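Long-range contacts in isochorismatase family protein family (Burkholderia thailandensis, PDB 3TXY), which is of unknown function but belongs to the isochorismatase-like hydrolases and may therefore catalyse a hydrolytic reaction: residues Thr132-Ile138 / Ala160-Trp164; Trp109-Thr113 / Ser142-Ala147. All coordinates share one frame; numbering follows the deposited sequence.

Contact 1 (Thr132-Ile138 / Ala160-Trp164)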
loop_
_atom_site.group_PDB
_atom_site.type_symbol
_atom_site.label_atom_id
_atom_site.label_comp_id
_atom_site.label_asym_id
_atom_site.label_seq_id
_atom_site.Cartn_x
_atom_site.Cartn_y
_atom_site.Cartn_z
ATOM N N THR A 132 -10.991 5.856 -9.060
ATOM C CA THR A 132 -11.995 4.833 -9.290
ATOM C C THR A 132 -11.309 3.543 -9.716
ATOM O O THR A 132 -10.120 3.533 -10.048
ATOM C CB THR A 132 -13.008 5.244 -10.384
ATOM O OG1 THR A 132 -12.462 5.011 -11.694
ATOM C CG2 THR A 132 -13.391 6.691 -10.252
ATOM N N GLY A 133 -12.072 2.460 -9.725
ATOM C CA GLY A 133 -11.652 1.205 -10.351
ATOM C C GLY A 133 -11.781 -0.057 -9.505
ATOM O O GLY A 133 -12.527 -0.098 -8.527
ATOM N N ILE A 134 -11.047 -1.095 -9.924
ATOM C CA ILE A 134 -11.179 -2.447 -9.405
ATOM C C ILE A 134 -9.760 -2.995 -9.148
ATOM O O ILE A 134 -8.885 -2.747 -9.984
ATOM C CB ILE A 134 -11.872 -3.367 -10.463
ATOM C CG1 ILE A 134 -13.203 -2.767 -10.950
ATOM C CG2 ILE A 134 -12.029 -4.778 -9.916
ATOM C CD1 ILE A 134 -13.630 -3.331 -12.298
ATOM N N ALA A 135 -9.470 -3.714 -8.045
ATOM C CA ALA A 135 -10.333 -3.911 -6.879
ATOM C C ALA A 135 -10.011 -2.866 -5.808
ATOM O O ALA A 135 -8.886 -2.409 -5.678
ATOM C CB ALA A 135 -10.145 -5.309 -6.302
ATOM N N THR A 136 -11.018 -2.504 -5.032
ATOM C CA THR A 136 -10.893 -1.502 -3.976
ATOM C C THR A 136 -9.673 -1.738 -3.104
ATOM O O THR A 136 -8.875 -0.825 -2.896
ATOM C CB THR A 136 -12.148 -1.493 -3.087
ATOM O OG1 THR A 136 -13.310 -1.424 -3.934
ATOM C CG2 THR A 136 -12.131 -0.292 -2.146
ATOM N N ASN A 137 -9.518 -2.962 -2.618
ATOM C CA ASN A 137 -8.428 -3.286 -1.701
ATOM C C ASN A 137 -7.089 -3.604 -2.339
ATOM O O ASN A 137 -6.114 -3.796 -1.628
ATOM C CB ASN A 137 -8.790 -4.475 -0.802
ATOM C CG ASN A 137 -10.187 -4.403 -0.276
ATOM O OD1 ASN A 137 -11.148 -4.586 -1.041
ATOM N ND2 ASN A 137 -10.327 -4.163 1.030
ATOM N N ILE A 138 -7.029 -3.741 -3.660
ATOM C CA ILE A 138 -5.809 -4.210 -4.290
ATOM C C ILE A 138 -5.200 -3.056 -5.100
ATOM O O ILE A 138 -4.489 -2.233 -4.534
ATOM C CB ILE A 138 -6.078 -5.493 -5.113
ATOM C CG1 ILE A 138 -6.666 -6.590 -4.219
ATOM C CG2 ILE A 138 -4.826 -5.952 -5.854
ATOM C CD1 ILE A 138 -5.788 -7.058 -3.052
ATOM N N ALA A 160 -17.738 3.943 -7.347
ATOM C CA ALA A 160 -16.961 3.566 -8.522
ATOM C C ALA A 160 -15.696 2.799 -8.162
ATOM O O ALA A 160 -14.740 2.805 -8.937
ATOM C CB ALA A 160 -16.634 4.797 -9.370
ATOM N N VAL A 161 -15.697 2.153 -6.997
ATOM C CA VAL A 161 -14.722 1.133 -6.636
ATOM C C VAL A 161 -15.482 -0.099 -6.129
ATOM O O VAL A 161 -16.439 0.034 -5.346
ATOM C CB VAL A 161 -13.676 1.612 -5.589
ATOM C CG1 VAL A 161 -12.865 2.786 -6.149
ATOM C CG2 VAL A 161 -14.309 1.988 -4.240
ATOM N N SER A 162 -15.062 -1.282 -6.584
ATOM C CA SER A 162 -15.667 -2.538 -6.148
ATOM C C SER A 162 -14.607 -3.589 -5.870
ATOM O O SER A 162 -13.456 -3.486 -6.312
ATOM C CB SER A 162 -16.695 -3.037 -7.167
ATOM O OG SER A 162 -17.774 -2.130 -7.266
ATOM N N THR A 163 -15.008 -4.595 -5.114
ATOM C CA THR A 163 -14.080 -5.614 -4.641
ATOM C C THR A 163 -14.811 -6.937 -4.383
ATOM O O THR A 163 -15.946 -7.110 -4.831
ATOM C CB THR A 163 -13.273 -5.085 -3.431
ATOM O OG1 THR A 163 -12.209 -5.984 -3.131
ATOM C CG2 THR A 163 -14.142 -4.836 -2.179
ATOM N N TRP A 164 -14.157 -7.882 -3.712
ATOM C CA TRP A 164 -14.669 -9.262 -3.684
ATOM C C TRP A 164 -15.713 -9.541 -2.630
ATOM O O TRP A 164 -16.360 -10.603 -2.660
ATOM C CB TRP A 164 -13.521 -10.262 -3.516
ATOM C CG TRP A 164 -12.786 -10.084 -2.216
ATOM C CD1 TRP A 164 -13.145 -10.551 -0.958
ATOM C CD2 TRP A 164 -11.566 -9.320 -2.001
ATOM N NE1 TRP A 164 -12.242 -10.159 -0.015
ATOM C CE2 TRP A 164 -11.268 -9.419 -0.574
ATOM C CE3 TRP A 164 -10.701 -8.614 -2.824
ATOM C CZ2 TRP A 164 -10.153 -8.837 -0.025
ATOM C CZ3 TRP A 164 -9.584 -8.021 -2.247
ATOM C CH2 TRP A 164 -9.327 -8.121 -0.881
#
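Thr132 CB and Ala160 CB meet 3.8 Å apart, while the hydroxyl of Thr132 is bonded to that of Thr42. Gly133 N then donates to Ala160 O over 2.8 Å, nearly straight (164°) and in the carbonyl plane. Gly133 O receives the CA-H of Val161 and only a weak bond from Ser162 N. Here strands 128-134 and 153-162 run parallel as the two strands of a beta-alpha-beta unit, in the central sheet of the alpha/beta isochorismatase fold, with helix 136-149 as the connection. A cis peptide leads from Ile134 into Ala135, the N-cap of that helix. Thr136 N donates to Ser162 O (2.9 Å) from above the carbonyl plane. Thr136 CG2 packs on Val161 CG2 at 3.8 Å, and Thr136 OG1 is hydrogen-bonded to Gln169 OE1. Asn137 OD1 accepts from Thr163 OG1 at 2.7 Å; Thr163 can offer the hydroxyl because chi1 of -170° swings OG1 opposite its own N. Asn137 ND2 is held by Ala168 O. Asn137 OD1 lies over one face of the Trp164 ring, and Asn137 CB is 3.7 Å from Trp164 CH2. Ile138 CG1 abuts that ring at its edge, 3.8 Å from Trp164 CZ3, and Lys179 of the second subunit makes a cation-pi contact with the indole.

Contact 2 (Trp109-Thr113 / Ser142-Ala147)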
loop_
_atom_site.group_PDB
_atom_site.type_symbol
_atom_site.label_atom_id
_atom_site.label_comp_id
_atom_site.label_asym_id
_atom_site.label_seq_id
_atom_site.Cartn_x
_atom_site.Cartn_y
_atom_site.Cartn_z
ATOM N N TRP A 109 -0.019 -4.494 -8.710
ATOM C CA TRP A 109 -1.230 -3.925 -8.112
ATOM C C TRP A 109 -1.333 -2.449 -8.303
ATOM O O TRP A 109 -2.235 -1.968 -9.005
ATOM C CB TRP A 109 -1.321 -4.228 -6.625
ATOM C CG TRP A 109 -1.481 -5.681 -6.263
ATOM C CD1 TRP A 109 -1.478 -6.791 -7.099
ATOM C CD2 TRP A 109 -1.569 -6.227 -4.908
ATOM N NE1 TRP A 109 -1.610 -7.950 -6.369
ATOM C CE2 TRP A 109 -1.657 -7.679 -5.050
ATOM C CE3 TRP A 109 -1.603 -5.674 -3.647
ATOM C CZ2 TRP A 109 -1.778 -8.514 -3.953
ATOM C CZ3 TRP A 109 -1.718 -6.518 -2.551
ATOM C CH2 TRP A 109 -1.813 -7.905 -2.701
ATOM N N GLY A 110 -0.404 -1.718 -7.695
ATOM C CA GLY A 110 -0.456 -0.275 -7.679
ATOM C C GLY A 110 0.002 0.352 -8.971
ATOM O O GLY A 110 0.789 -0.238 -9.724
ATOM N N ALA A 111 -0.476 1.575 -9.213
ATOM C CA ALA A 111 -0.280 2.233 -10.500
ATOM C C ALA A 111 0.950 3.123 -10.626
ATOM O O ALA A 111 1.108 3.781 -11.654
ATOM C CB ALA A 111 -1.534 3.026 -10.890
ATOM N N PHE A 112 1.822 3.148 -9.616
ATOM C CA PHE A 112 3.041 3.951 -9.684
ATOM C C PHE A 112 4.286 3.166 -10.098
ATOM O O PHE A 112 5.064 3.627 -10.945
ATOM C CB PHE A 112 3.287 4.610 -8.346
ATOM C CG PHE A 112 2.347 5.738 -8.039
ATOM C CD1 PHE A 112 2.611 7.012 -8.503
ATOM C CD2 PHE A 112 1.223 5.539 -7.241
ATOM C CE1 PHE A 112 1.782 8.071 -8.196
ATOM C CE2 PHE A 112 0.389 6.589 -6.929
ATOM C CZ PHE A 112 0.656 7.857 -7.419
ATOM N N THR A 113 4.510 2.017 -9.456
ATOM C CA THR A 113 5.722 1.232 -9.713
ATOM C C THR A 113 5.852 0.881 -11.209
ATOM O O THR A 113 4.929 0.326 -11.802
ATOM C CB THR A 113 5.750 -0.067 -8.885
ATOM O OG1 THR A 113 5.642 0.235 -7.484
ATOM C CG2 THR A 113 7.064 -0.825 -9.128
ATOM N N SER A 142 -3.551 0.190 -3.178
ATOM C CA SER A 142 -2.097 0.345 -3.312
ATOM C C SER A 142 -1.746 1.684 -3.968
ATOM O O SER A 142 -0.790 2.360 -3.561
ATOM C CB SER A 142 -1.494 -0.802 -4.111
ATOM O OG SER A 142 -1.357 -1.979 -3.322
ATOM N N THR A 143 -2.529 2.073 -4.971
ATOM C CA THR A 143 -2.329 3.362 -5.618
ATOM C C THR A 143 -2.637 4.498 -4.636
ATOM O O THR A 143 -1.881 5.487 -4.564
ATOM C CB THR A 143 -3.227 3.484 -6.877
ATOM O OG1 THR A 143 -2.946 2.390 -7.773
ATOM C CG2 THR A 143 -2.989 4.826 -7.582
ATOM N N ALA A 144 -3.730 4.344 -3.881
ATOM C CA ALA A 144 -4.154 5.329 -2.879
ATOM C C ALA A 144 -3.073 5.523 -1.792
ATOM O O ALA A 144 -2.689 6.652 -1.464
ATOM C CB ALA A 144 -5.475 4.896 -2.240
ATOM N N ARG A 145 -2.589 4.410 -1.252
ATOM C CA ARG A 145 -1.528 4.455 -0.262
ATOM C C ARG A 145 -0.262 5.157 -0.761
ATOM O O ARG A 145 0.310 5.994 -0.079
ATOM C CB ARG A 145 -1.184 3.038 0.171
ATOM C CG ARG A 145 -2.210 2.448 1.126
ATOM C CD ARG A 145 -1.822 1.018 1.487
ATOM N NE ARG A 145 -2.792 0.375 2.371
ATOM C CZ ARG A 145 -2.625 0.128 3.670
ATOM N NH1 ARG A 145 -1.500 0.445 4.300
ATOM N NH2 ARG A 145 -3.607 -0.470 4.335
ATOM N N GLU A 146 0.172 4.810 -1.965
ATOM C CA GLU A 146 1.369 5.406 -2.525
ATOM C C GLU A 146 1.160 6.885 -2.869
ATOM O O GLU A 146 2.062 7.683 -2.701
ATOM C CB GLU A 146 1.843 4.607 -3.744
ATOM C CG GLU A 146 3.159 5.127 -4.294
ATOM C CD GLU A 146 3.968 4.093 -5.082
ATOM O OE1 GLU A 146 5.098 4.445 -5.460
ATOM O OE2 GLU A 146 3.509 2.954 -5.327
ATOM N N ALA A 147 -0.026 7.225 -3.379
ATOM C CA ALA A 147 -0.329 8.617 -3.752
ATOM C C ALA A 147 -0.288 9.524 -2.523
ATOM O O ALA A 147 0.272 10.624 -2.534
ATOM C CB ALA A 147 -1.682 8.692 -4.428
HETATM O O HOH W 1 2.445 1.411 -7.312
HETATM O O HOH W 2 6.556 2.752 -6.670
#
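Phe112 lies against helix 136-149 alongside Glu146, the two side chains sliding past each other in opposite directions. Glu146 CG stands trans to its backbone N (chi1 -175°) and the chain is extended beyond it, which lays the methylenes alongside the phenyl group: Glu146 CG is 3.6 Å from Phe112 CD2. At the far end the carboxylate carbon, Glu146 CD, comes to 3.4 Å from Phe112 CB, with the carboxylate plane turned 32° from that of the ring. The ring turns its edge to Thr143 O, which lies in the ring plane 3.5 Å from Phe112 CE2; Phe112 CE2 is also 3.9 Å from Ala147 CB. Leu117 and Asp118 of helix 117-123 pack on the same phenyl group.

Thr143 is the second grip. Its OG1 accepts the N-H of Ala111 over 3.0 Å, a bent bond of 142°, and is also bonded to Gly139 O one helical turn back; Thr143 CG2 lies near both Ala111 CB and Phe112 CE2. In this way one hydroxyl links the loop to the helix backbone. Next to it Gly110 CA rests on Ser142 CB at 3.8 Å, and the hydroxyl of Ser142 is bonded to Arg145 of the second subunit.

The loop after strand 102-106 is thus laid on the helix by one direct polar bond and much apolar contact. Gly110 N and Thr113 OG1 are also bonded to Glu149 of the second subunit, and water 2 donates to Thr113 OG1. Water 1 accepts from Phe112 N and donates to Glu146 OE2 at 2.7 Å, a bridge consistent with a charged carboxylate that reaches the loop backbone through solvent.

How the contacts relate
From the N terminus, the chain first passes 109-113, the loop after strand 102-106, then runs through helix 117-123 to the end of strand 128-134, where 132-138 begins. Helix 136-149 follows at once, and its residues 142-147 return to the first loop to close contact 2. The chain continues to 160-164, where contact 1 closes. The segments alternate, so the two closures cross. Helix 136-149 serves both: its first turn belongs to contact 1, its middle to contact 2. Their centres lie about 13 Å apart, yet they meet where Ile138 CG2 packs 3.4 Å from Trp109 CG. They join strands 128-134 and 153-162, helix 136-149 and the loop after strand 102-106, beside the second subunit.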